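Local coordinates for protein carbonic anhydrase (Unidentified, PDB 3R1W) that probably catalyses the reversible hydration of carbon dioxide to bicarbonate, as a trimeric gamma-class carbonic anhydrase built on a left-handed beta-helix, at residues M101-L112 / M118-V129; V129-S138 / F147-K155. All blocks are in the same frame, centred on the assembly; numbering follows the deposited sequence.

Interaction 1: M101-L112 / M118-V129; sequences MLHGCTIGNRVL and MIMDGAIVEDEV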
loop_
_atom_site.group_PDB
_atom_site.type_symbol
_atom_site.label_atom_id
_atom_site.label_comp_id
_atom_site.label_asym_id
_atom_site.label_seq_id
_atom_site.Cartn_x
_atom_site.Cartn_y
_atom_site.Cartn_z
ATOM N N MET B 101 -3.153 -3.489 -6.861
ATOM C CA MET B 101 -1.974 -3.270 -7.680
ATOM C C MET B 101 -2.283 -3.791 -9.066
ATOM O O MET B 101 -2.318 -5.006 -9.278
ATOM C CB MET B 101 -0.790 -4.058 -7.119
ATOM C CG MET B 101 0.490 -3.959 -7.946
ATOM S SD MET B 101 1.332 -2.373 -7.814
ATOM C CE MET B 101 1.193 -1.840 -9.513
ATOM N N LEU B 102 -2.521 -2.870 -9.992
ATOM C CA LEU B 102 -2.900 -3.213 -11.355
ATOM C C LEU B 102 -1.754 -2.811 -12.258
ATOM O O LEU B 102 -1.343 -1.645 -12.271
ATOM C CB LEU B 102 -4.186 -2.490 -11.770
ATOM C CG LEU B 102 -5.530 -3.052 -11.272
ATOM C CD1 LEU B 102 -5.510 -3.306 -9.789
ATOM C CD2 LEU B 102 -6.708 -2.126 -11.630
ATOM N N HIS B 103 -1.228 -3.780 -13.001
ATOM C CA HIS B 103 -0.067 -3.539 -13.846
ATOM C C HIS B 103 -0.277 -4.130 -15.234
ATOM O O HIS B 103 -0.344 -5.341 -15.390
ATOM C CB HIS B 103 1.190 -4.143 -13.209
ATOM C CG HIS B 103 2.446 -3.405 -13.540
ATOM N ND1 HIS B 103 3.099 -3.545 -14.746
ATOM C CD2 HIS B 103 3.171 -2.512 -12.822
ATOM C CE1 HIS B 103 4.173 -2.775 -14.758
ATOM N NE2 HIS B 103 4.237 -2.136 -13.602
ATOM N N GLY B 104 -0.411 -3.262 -16.231
ATOM C CA GLY B 104 -0.377 -3.687 -17.622
ATOM C C GLY B 104 -1.429 -4.692 -18.032
ATOM O O GLY B 104 -1.203 -5.485 -18.953
ATOM N N CYS B 105 -2.588 -4.643 -17.384
ATOM C CA CYS B 105 -3.618 -5.651 -17.615
ATOM C C CYS B 105 -4.840 -5.096 -18.336
ATOM O O CYS B 105 -4.935 -3.897 -18.613
ATOM C CB CYS B 105 -4.030 -6.307 -16.287
ATOM S SG CYS B 105 -4.525 -5.129 -14.991
ATOM N N THR B 106 -5.776 -5.984 -18.652
ATOM C CA THR B 106 -7.026 -5.577 -19.252
ATOM C C THR B 106 -8.169 -6.072 -18.377
ATOM O O THR B 106 -8.177 -7.227 -17.954
ATOM C CB THR B 106 -7.165 -6.143 -20.677
ATOM O OG1 THR B 106 -6.131 -5.592 -21.499
ATOM C CG2 THR B 106 -8.503 -5.762 -21.280
ATOM N N ILE B 107 -9.111 -5.180 -18.091
ATOM C CA ILE B 107 -10.248 -5.505 -17.230
ATOM C C ILE B 107 -11.535 -5.060 -17.904
ATOM O O ILE B 107 -11.642 -3.916 -18.356
ATOM C CB ILE B 107 -10.128 -4.818 -15.841
ATOM C CG1 ILE B 107 -8.904 -5.349 -15.089
ATOM C CG2 ILE B 107 -11.400 -5.052 -15.016
ATOM C CD1 ILE B 107 -8.436 -4.455 -13.965
ATOM N N GLY B 108 -12.516 -5.959 -17.973
ATOM C CA GLY B 108 -13.759 -5.671 -18.669
ATOM C C GLY B 108 -14.728 -4.812 -17.877
ATOM O O GLY B 108 -14.312 -3.975 -17.075
ATOM N N ASN B 109 -16.026 -5.025 -18.100
ATOM C CA ASN B 109 -17.067 -4.272 -17.409
ATOM C C ASN B 109 -17.694 -5.062 -16.267
ATOM O O ASN B 109 -17.793 -6.285 -16.333
ATOM C CB ASN B 109 -18.178 -3.878 -18.388
ATOM C CG ASN B 109 -17.657 -3.167 -19.616
ATOM O OD1 ASN B 109 -16.813 -2.273 -19.528
ATOM N ND2 ASN B 109 -18.164 -3.560 -20.780
ATOM N N ARG B 110 -18.143 -4.349 -15.236
ATOM C CA ARG B 110 -18.863 -4.952 -14.114
ATOM C C ARG B 110 -17.984 -6.006 -13.446
ATOM O O ARG B 110 -18.237 -7.206 -13.529
ATOM C CB ARG B 110 -20.214 -5.523 -14.578
ATOM C CG ARG B 110 -21.158 -4.450 -15.096
ATOM C CD ARG B 110 -22.514 -5.026 -15.513
ATOM N NE ARG B 110 -22.376 -6.023 -16.569
ATOM C CZ ARG B 110 -22.215 -5.748 -17.861
ATOM N NH1 ARG B 110 -22.165 -4.490 -18.283
ATOM N NH2 ARG B 110 -22.098 -6.739 -18.738
ATOM N N VAL B 111 -16.920 -5.529 -12.812
ATOM C CA VAL B 111 -15.899 -6.391 -12.235
ATOM C C VAL B 111 -15.579 -5.898 -10.823
ATOM O O VAL B 111 -15.507 -4.689 -10.586
ATOM C CB VAL B 111 -14.616 -6.371 -13.103
ATOM C CG1 VAL B 111 -13.480 -7.095 -12.415
ATOM C CG2 VAL B 111 -14.893 -6.991 -14.481
ATOM N N LEU B 112 -15.414 -6.839 -9.894
ATOM C CA LEU B 112 -15.004 -6.541 -8.529
ATOM C C LEU B 112 -13.563 -6.972 -8.347
ATOM O O LEU B 112 -13.262 -8.162 -8.411
ATOM C CB LEU B 112 -15.864 -7.328 -7.540
ATOM C CG LEU B 112 -16.750 -6.618 -6.526
ATOM C CD1 LEU B 112 -17.377 -7.654 -5.597
ATOM C CD2 LEU B 112 -15.955 -5.596 -5.727
ATOM N N MET B 118 -3.713 -8.220 -6.786
ATOM C CA MET B 118 -2.694 -7.791 -7.734
ATOM C C MET B 118 -2.971 -8.452 -9.077
ATOM O O MET B 118 -3.140 -9.668 -9.148
ATOM C CB MET B 118 -1.300 -8.170 -7.215
ATOM C CG MET B 118 -0.180 -7.856 -8.187
ATOM S SD MET B 118 1.445 -7.835 -7.400
ATOM C CE MET B 118 1.373 -6.339 -6.459
ATOM N N ILE B 119 -3.066 -7.642 -10.129
ATOM C CA ILE B 119 -3.308 -8.158 -11.478
ATOM C C ILE B 119 -2.134 -7.734 -12.345
ATOM O O ILE B 119 -1.861 -6.543 -12.474
ATOM C CB ILE B 119 -4.580 -7.561 -12.100
ATOM C CG1 ILE B 119 -5.715 -7.482 -11.076
ATOM C CG2 ILE B 119 -4.997 -8.351 -13.342
ATOM C CD1 ILE B 119 -6.149 -8.808 -10.530
ATOM N N MET B 120 -1.480 -8.703 -12.978
ATOM C CA MET B 120 -0.173 -8.470 -13.598
ATOM C C MET B 120 -0.184 -8.377 -15.134
ATOM O O MET B 120 -1.219 -8.552 -15.771
ATOM C CB MET B 120 0.807 -9.535 -13.105
ATOM C CG MET B 120 0.864 -9.591 -11.569
ATOM S SD MET B 120 1.928 -10.884 -10.911
ATOM C CE MET B 120 3.535 -10.297 -11.426
ATOM N N ASP B 121 0.978 -8.087 -15.714
ATOM C CA ASP B 121 1.073 -7.773 -17.143
ATOM C C ASP B 121 0.392 -8.798 -18.043
ATOM O O ASP B 121 0.644 -9.998 -17.938
ATOM C CB ASP B 121 2.537 -7.641 -17.583
ATOM C CG ASP B 121 3.172 -6.313 -17.178
ATOM O OD1 ASP B 121 2.449 -5.405 -16.738
ATOM O OD2 ASP B 121 4.410 -6.176 -17.320
ATOM N N GLY B 122 -0.450 -8.309 -18.943
ATOM C CA GLY B 122 -1.030 -9.154 -19.965
ATOM C C GLY B 122 -2.196 -9.985 -19.480
ATOM O O GLY B 122 -2.795 -10.734 -20.253
ATOM N N ALA B 123 -2.534 -9.858 -18.201
ATOM C CA ALA B 123 -3.715 -10.540 -17.691
ATOM C C ALA B 123 -4.981 -9.950 -18.317
ATOM O O ALA B 123 -5.043 -8.764 -18.617
ATOM C CB ALA B 123 -3.769 -10.456 -16.155
ATOM N N ILE B 124 -5.995 -10.788 -18.505
ATOM C CA ILE B 124 -7.259 -10.336 -19.059
ATOM C C ILE B 124 -8.390 -10.779 -18.149
ATOM O O ILE B 124 -8.591 -11.970 -17.932
ATOM C CB ILE B 124 -7.486 -10.911 -20.480
ATOM C CG1 ILE B 124 -6.430 -10.367 -21.444
ATOM C CG2 ILE B 124 -8.885 -10.583 -20.972
ATOM C CD1 ILE B 124 -6.435 -11.033 -22.812
ATOM N N VAL B 125 -9.108 -9.813 -17.589
ATOM C CA VAL B 125 -10.265 -10.117 -16.757
ATOM C C VAL B 125 -11.535 -9.809 -17.539
ATOM O O VAL B 125 -11.793 -8.660 -17.906
ATOM C CB VAL B 125 -10.247 -9.302 -15.449
ATOM C CG1 VAL B 125 -11.406 -9.719 -14.543
ATOM C CG2 VAL B 125 -8.910 -9.478 -14.730
ATOM N N GLU B 126 -12.327 -10.840 -17.812
ATOM C CA GLU B 126 -13.557 -10.654 -18.575
ATOM C C GLU B 126 -14.649 -9.949 -17.754
ATOM O O GLU B 126 -14.461 -9.661 -16.567
ATOM C CB GLU B 126 -14.036 -12.000 -19.135
ATOM C CG GLU B 126 -13.027 -12.608 -20.099
ATOM C CD GLU B 126 -13.475 -13.928 -20.706
ATOM O OE1 GLU B 126 -14.568 -14.421 -20.357
ATOM O OE2 GLU B 126 -12.720 -14.471 -21.537
ATOM N N ASP B 127 -15.774 -9.651 -18.399
ATOM C CA ASP B 127 -16.918 -9.020 -17.734
ATOM C C ASP B 127 -17.444 -9.871 -16.587
ATOM O O ASP B 127 -17.404 -11.097 -16.650
ATOM C CB ASP B 127 -18.083 -8.842 -18.716
ATOM C CG ASP B 127 -17.793 -7.858 -19.826
ATOM O OD1 ASP B 127 -16.710 -7.227 -19.835
ATOM O OD2 ASP B 127 -18.681 -7.712 -20.700
ATOM N N GLU B 128 -17.965 -9.214 -15.556
ATOM C CA GLU B 128 -18.692 -9.900 -14.489
ATOM C C GLU B 128 -17.863 -10.987 -13.805
ATOM O O GLU B 128 -18.286 -12.134 -13.668
ATOM C CB GLU B 128 -20.042 -10.425 -15.025
ATOM C CG GLU B 128 -20.904 -9.271 -15.545
ATOM C CD GLU B 128 -22.275 -9.688 -16.072
ATOM O OE1 GLU B 128 -22.554 -10.902 -16.173
ATOM O OE2 GLU B 128 -23.072 -8.781 -16.395
ATOM N N VAL B 129 -16.665 -10.597 -13.370
ATOM C CA VAL B 129 -15.774 -11.477 -12.644
ATOM C C VAL B 129 -15.539 -10.872 -11.265
ATOM O O VAL B 129 -15.517 -9.652 -11.120
ATOM C CB VAL B 129 -14.410 -11.592 -13.374
ATOM C CG1 VAL B 129 -13.347 -12.164 -12.450
ATOM C CG2 VAL B 129 -14.559 -12.413 -14.668
HETATM O O HOH W 1 -3.945 -7.444 -21.009
HETATM O O HOH W 2 -20.278 -5.703 -21.132
#
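Met101 and Leu102 run parallel to Met118 and Ile119, and Thr106 and Ile107 do the same beside Ile124 and Val125. These are successive coils of the left-handed beta-helix formed by hexapeptide repeats. The partnership slips by one residue between the two ladders, where Met120 to Ala123 make a type II turn; its Gly122 N donates to Gly104 O (2.9 Å) from above the carbonyl plane. In the second ladder, Thr106 N donates to Ala123 O and Thr106 O accepts from Val125 N, and Gly108 N continues the pattern to Val125 O.

Side chains stack coil upon coil. Inside, Cys105 SG rests on Ile119 CG2 at 3.7 Å, Ile107 CG1 lies alongside Val125 CG2, and Val111 CG1 reaches Val125 CG1 obliquely. Thr106 and Ile124 sit on the other face of their sheet, and a water joins Thr106 OG1 to Ala123 O.

At one corner His103 ND1 donates to Asp121 OD1 (2.8 Å), nearly straight at 171°. The oxygen lies in the ring plane at its edge, while the carboxylate plane is turned 46° away. Thr76 OG1 bonds Asp121 OD2, which holds the carboxylate in place, and the ND1 bond in turn limits rotation of the ring. His103 meets the rings of His74 and of His98 of a second subunit, a cluster consistent with the interfacial metal site of gamma-class relatives.

At another corner Asp127 OD1 accepts Asn109 N from above its carboxylate plane, at 2.9 Å. Next to it Arg110, its chain bent at chi3 (-60°), brings NE to Glu128 OE2 at 2.8 Å in a salt bridge that uses the anti lone pair; Arg165 shares this oxygen. A water bridges Asp127 OD2, Asn109 ND2 and Arg110 NH2, accepting from the arginine at 3.2 Å.

Interaction 2: V129-S138 / F147-K155; sequences VIVAAGATVS and FVYMGTPAK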
loop_
_atom_site.group_PDB
_atom_site.type_symbol
_atom_site.label_atom_id
_atom_site.label_comp_id
_atom_site.label_asym_id
_atom_site.label_seq_id
_atom_site.Cartn_x
_atom_site.Cartn_y
_atom_site.Cartn_z
ATOM N N VAL B 129 -16.665 -10.597 -13.370
ATOM C CA VAL B 129 -15.774 -11.477 -12.644
ATOM C C VAL B 129 -15.539 -10.872 -11.265
ATOM O O VAL B 129 -15.517 -9.652 -11.120
ATOM C CB VAL B 129 -14.410 -11.592 -13.374
ATOM C CG1 VAL B 129 -13.347 -12.164 -12.450
ATOM C CG2 VAL B 129 -14.559 -12.413 -14.668
ATOM N N ILE B 130 -15.387 -11.725 -10.261
ATOM C CA ILE B 130 -14.967 -11.283 -8.935
ATOM C C ILE B 130 -13.559 -11.791 -8.667
ATOM O O ILE B 130 -13.295 -12.991 -8.776
ATOM C CB ILE B 130 -15.905 -11.807 -7.823
ATOM C CG1 ILE B 130 -17.276 -11.131 -7.915
ATOM C CG2 ILE B 130 -15.281 -11.571 -6.445
ATOM C CD1 ILE B 130 -18.324 -11.750 -6.999
ATOM N N VAL B 131 -12.654 -10.868 -8.344
ATOM C CA VAL B 131 -11.307 -11.223 -7.902
ATOM C C VAL B 131 -11.268 -11.006 -6.397
ATOM O O VAL B 131 -11.427 -9.880 -5.913
ATOM C CB VAL B 131 -10.212 -10.377 -8.601
ATOM C CG1 VAL B 131 -8.808 -10.755 -8.079
ATOM C CG2 VAL B 131 -10.284 -10.557 -10.115
ATOM N N ALA B 132 -11.102 -12.098 -5.659
ATOM C CA ALA B 132 -11.171 -12.051 -4.199
ATOM C C ALA B 132 -10.058 -11.192 -3.644
ATOM O O ALA B 132 -8.983 -11.083 -4.250
ATOM C CB ALA B 132 -11.089 -13.455 -3.617
ATOM N N ALA B 133 -10.312 -10.595 -2.485
ATOM C CA ALA B 133 -9.301 -9.799 -1.802
ATOM C C ALA B 133 -7.996 -10.582 -1.660
ATOM O O ALA B 133 -8.006 -11.758 -1.310
ATOM C CB ALA B 133 -9.816 -9.367 -0.428
ATOM N N GLY B 134 -6.874 -9.923 -1.932
ATOM C CA GLY B 134 -5.570 -10.533 -1.734
ATOM C C GLY B 134 -5.104 -11.479 -2.830
ATOM O O GLY B 134 -4.026 -12.070 -2.720
ATOM N N ALA B 135 -5.885 -11.602 -3.898
ATOM C CA ALA B 135 -5.529 -12.521 -4.980
ATOM C C ALA B 135 -4.386 -11.980 -5.825
ATOM O O ALA B 135 -4.196 -10.771 -5.927
ATOM C CB ALA B 135 -6.732 -12.804 -5.860
ATOM N N THR B 136 -3.623 -12.883 -6.432
ATOM C CA THR B 136 -2.665 -12.469 -7.451
ATOM C C THR B 136 -2.981 -13.158 -8.769
ATOM O O THR B 136 -2.875 -14.384 -8.886
ATOM C CB THR B 136 -1.219 -12.796 -7.068
ATOM O OG1 THR B 136 -0.871 -12.118 -5.856
ATOM C CG2 THR B 136 -0.279 -12.357 -8.180
ATOM N N VAL B 137 -3.371 -12.361 -9.757
ATOM C CA VAL B 137 -3.662 -12.868 -11.092
ATOM C C VAL B 137 -2.385 -12.796 -11.908
ATOM O O VAL B 137 -1.893 -11.711 -12.211
ATOM C CB VAL B 137 -4.779 -12.046 -11.765
ATOM C CG1 VAL B 137 -5.086 -12.565 -13.169
ATOM C CG2 VAL B 137 -6.041 -12.072 -10.898
ATOM N N SER B 138 -1.864 -13.963 -12.275
ATOM C CA SER B 138 -0.544 -14.074 -12.893
ATOM C C SER B 138 -0.469 -13.407 -14.270
ATOM O O SER B 138 -1.482 -13.206 -14.924
ATOM C CB SER B 138 -0.159 -15.552 -13.013
ATOM O OG SER B 138 -0.094 -16.173 -11.743
ATOM N N PHE B 147 -17.342 -15.781 -13.098
ATOM C CA PHE B 147 -16.707 -16.606 -12.075
ATOM C C PHE B 147 -16.016 -15.810 -10.984
ATOM O O PHE B 147 -15.652 -14.652 -11.177
ATOM C CB PHE B 147 -15.698 -17.573 -12.694
ATOM C CG PHE B 147 -16.331 -18.675 -13.483
ATOM C CD1 PHE B 147 -16.579 -18.521 -14.834
ATOM C CD2 PHE B 147 -16.695 -19.860 -12.863
ATOM C CE1 PHE B 147 -17.176 -19.539 -15.565
ATOM C CE2 PHE B 147 -17.284 -20.884 -13.584
ATOM C CZ PHE B 147 -17.527 -20.723 -14.937
ATOM N N VAL B 148 -15.855 -16.460 -9.837
ATOM C CA VAL B 148 -15.078 -15.938 -8.728
ATOM C C VAL B 148 -13.693 -16.568 -8.767
ATOM O O VAL B 148 -13.556 -17.788 -8.892
ATOM C CB VAL B 148 -15.724 -16.291 -7.375
ATOM C CG1 VAL B 148 -14.846 -15.816 -6.234
ATOM C CG2 VAL B 148 -17.115 -15.686 -7.272
ATOM N N TYR B 149 -12.663 -15.737 -8.666
ATOM C CA TYR B 149 -11.289 -16.220 -8.615
ATOM C C TYR B 149 -10.642 -15.847 -7.291
ATOM O O TYR B 149 -10.868 -14.756 -6.776
ATOM C CB TYR B 149 -10.487 -15.641 -9.778
ATOM C CG TYR B 149 -10.811 -16.285 -11.112
ATOM C CD1 TYR B 149 -11.917 -15.877 -11.865
ATOM C CD2 TYR B 149 -10.008 -17.306 -11.619
ATOM C CE1 TYR B 149 -12.205 -16.472 -13.085
ATOM C CE2 TYR B 149 -10.292 -17.906 -12.832
ATOM C CZ TYR B 149 -11.383 -17.486 -13.561
ATOM O OH TYR B 149 -11.650 -18.091 -14.772
ATOM N N MET B 150 -9.826 -16.740 -6.748
ATOM C CA MET B 150 -9.194 -16.514 -5.456
ATOM C C MET B 150 -7.822 -17.180 -5.380
ATOM O O MET B 150 -7.595 -18.204 -6.002
ATOM C CB MET B 150 -10.100 -17.044 -4.337
ATOM C CG MET B 150 -9.569 -16.934 -2.939
ATOM S SD MET B 150 -10.861 -17.242 -1.705
ATOM C CE MET B 150 -12.038 -15.951 -2.099
ATOM N N GLY B 151 -6.920 -16.591 -4.608
ATOM C CA GLY B 151 -5.653 -17.230 -4.296
ATOM C C GLY B 151 -4.441 -16.624 -4.976
ATOM O O GLY B 151 -4.552 -15.656 -5.744
ATOM N N THR B 152 -3.278 -17.205 -4.677
ATOM C CA THR B 152 -2.010 -16.787 -5.259
ATOM C C THR B 152 -1.251 -18.038 -5.671
ATOM O O THR B 152 -0.641 -18.704 -4.830
ATOM C CB THR B 152 -1.156 -15.966 -4.257
ATOM O OG1 THR B 152 -0.855 -16.762 -3.105
ATOM C CG2 THR B 152 -1.898 -14.709 -3.809
ATOM N N PRO B 153 -1.292 -18.373 -6.969
ATOM C CA PRO B 153 -1.945 -17.601 -8.030
ATOM C C PRO B 153 -3.457 -17.814 -8.059
ATOM O O PRO B 153 -3.961 -18.840 -7.596
ATOM C CB PRO B 153 -1.312 -18.169 -9.304
ATOM C CG PRO B 153 -1.022 -19.579 -8.956
ATOM C CD PRO B 153 -0.600 -19.561 -7.506
ATOM N N ALA B 154 -4.172 -16.841 -8.608
ATOM C CA ALA B 154 -5.628 -16.874 -8.601
ATOM C C ALA B 154 -6.152 -18.033 -9.432
ATOM O O ALA B 154 -5.685 -18.274 -10.554
ATOM C CB ALA B 154 -6.190 -15.557 -9.098
ATOM N N LYS B 155 -7.110 -18.759 -8.864
ATOM C CA LYS B 155 -7.731 -19.897 -9.536
ATOM C C LYS B 155 -9.256 -19.807 -9.455
ATOM O O LYS B 155 -9.805 -19.195 -8.530
ATOM C CB LYS B 155 -7.253 -21.206 -8.909
ATOM C CG LYS B 155 -5.827 -21.594 -9.266
HETATM O O HOH W 3 -7.362 -14.407 -2.732
HETATM O O HOH W 4 -3.582 -16.421 -11.779
#
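Ile130 and Val131 pair in parallel with Val148 and Tyr149, joining the last coils of the beta-helix. Tyr149 N donates to Ile130 O at 2.8 Å. Val148 CG2 nestles against both CB and CD1 of Ile130 (each 4.1 Å), the two side chains lying alongside each other. On the opposite face of the sheet, Tyr149 presents ring atom CD1 to Val129 CG1 at 4.0 Å, while its hydroxyl bonds to the backbone N of Glu144.

Beyond Met150 segment 147-155 leaves the ladder but still follows 129-138. A water joins Ala133 O, in the turn from Ala132 to Ala135, to Gly151 N of the other segment. Thr152, with OG1 between backbone N and carbonyl carbon (chi1 61°), sets CG2 against Thr136 OG1, 3.5 Å away, and Gly134 O. After a cis peptide bond, Pro153 lays CB against Ser138 OG at 3.4 Å. The small methyl of Ala154 enters the hollow between Ala135 CB and Val137 CG2, its N bound to Thr136 O.

Leu143 of strand 142-143 packs on Val129, Val131 and Tyr149, helix 162-184 covers Ile130 and Val148 through Glu164, and strand 155-159 flanks strand 147-150 antiparallel.

From the N terminus, interaction 1 comes first: the chain passes through 101-112, takes five residues to begin the next coil, and lays 118-129 beside the coil before. Interaction 2 follows in series, sharing Val129; eight residues, including strand 142-143, separate 129-138 from 147-155. Neither contact nests in or crosses the other. Between them, strand 118-119 lies beside strand 136-137: Met118 N and O probably bond to Ala135 O and Val137 N, and Ile119 CD1 packs on Val137 CG2. The two contacts thus pair consecutive coils strand by strand within each sheet, from the histidine-bearing subunit interface to the C-terminal end of the beta-helix, where strand 155-159 leads into helix 162-184.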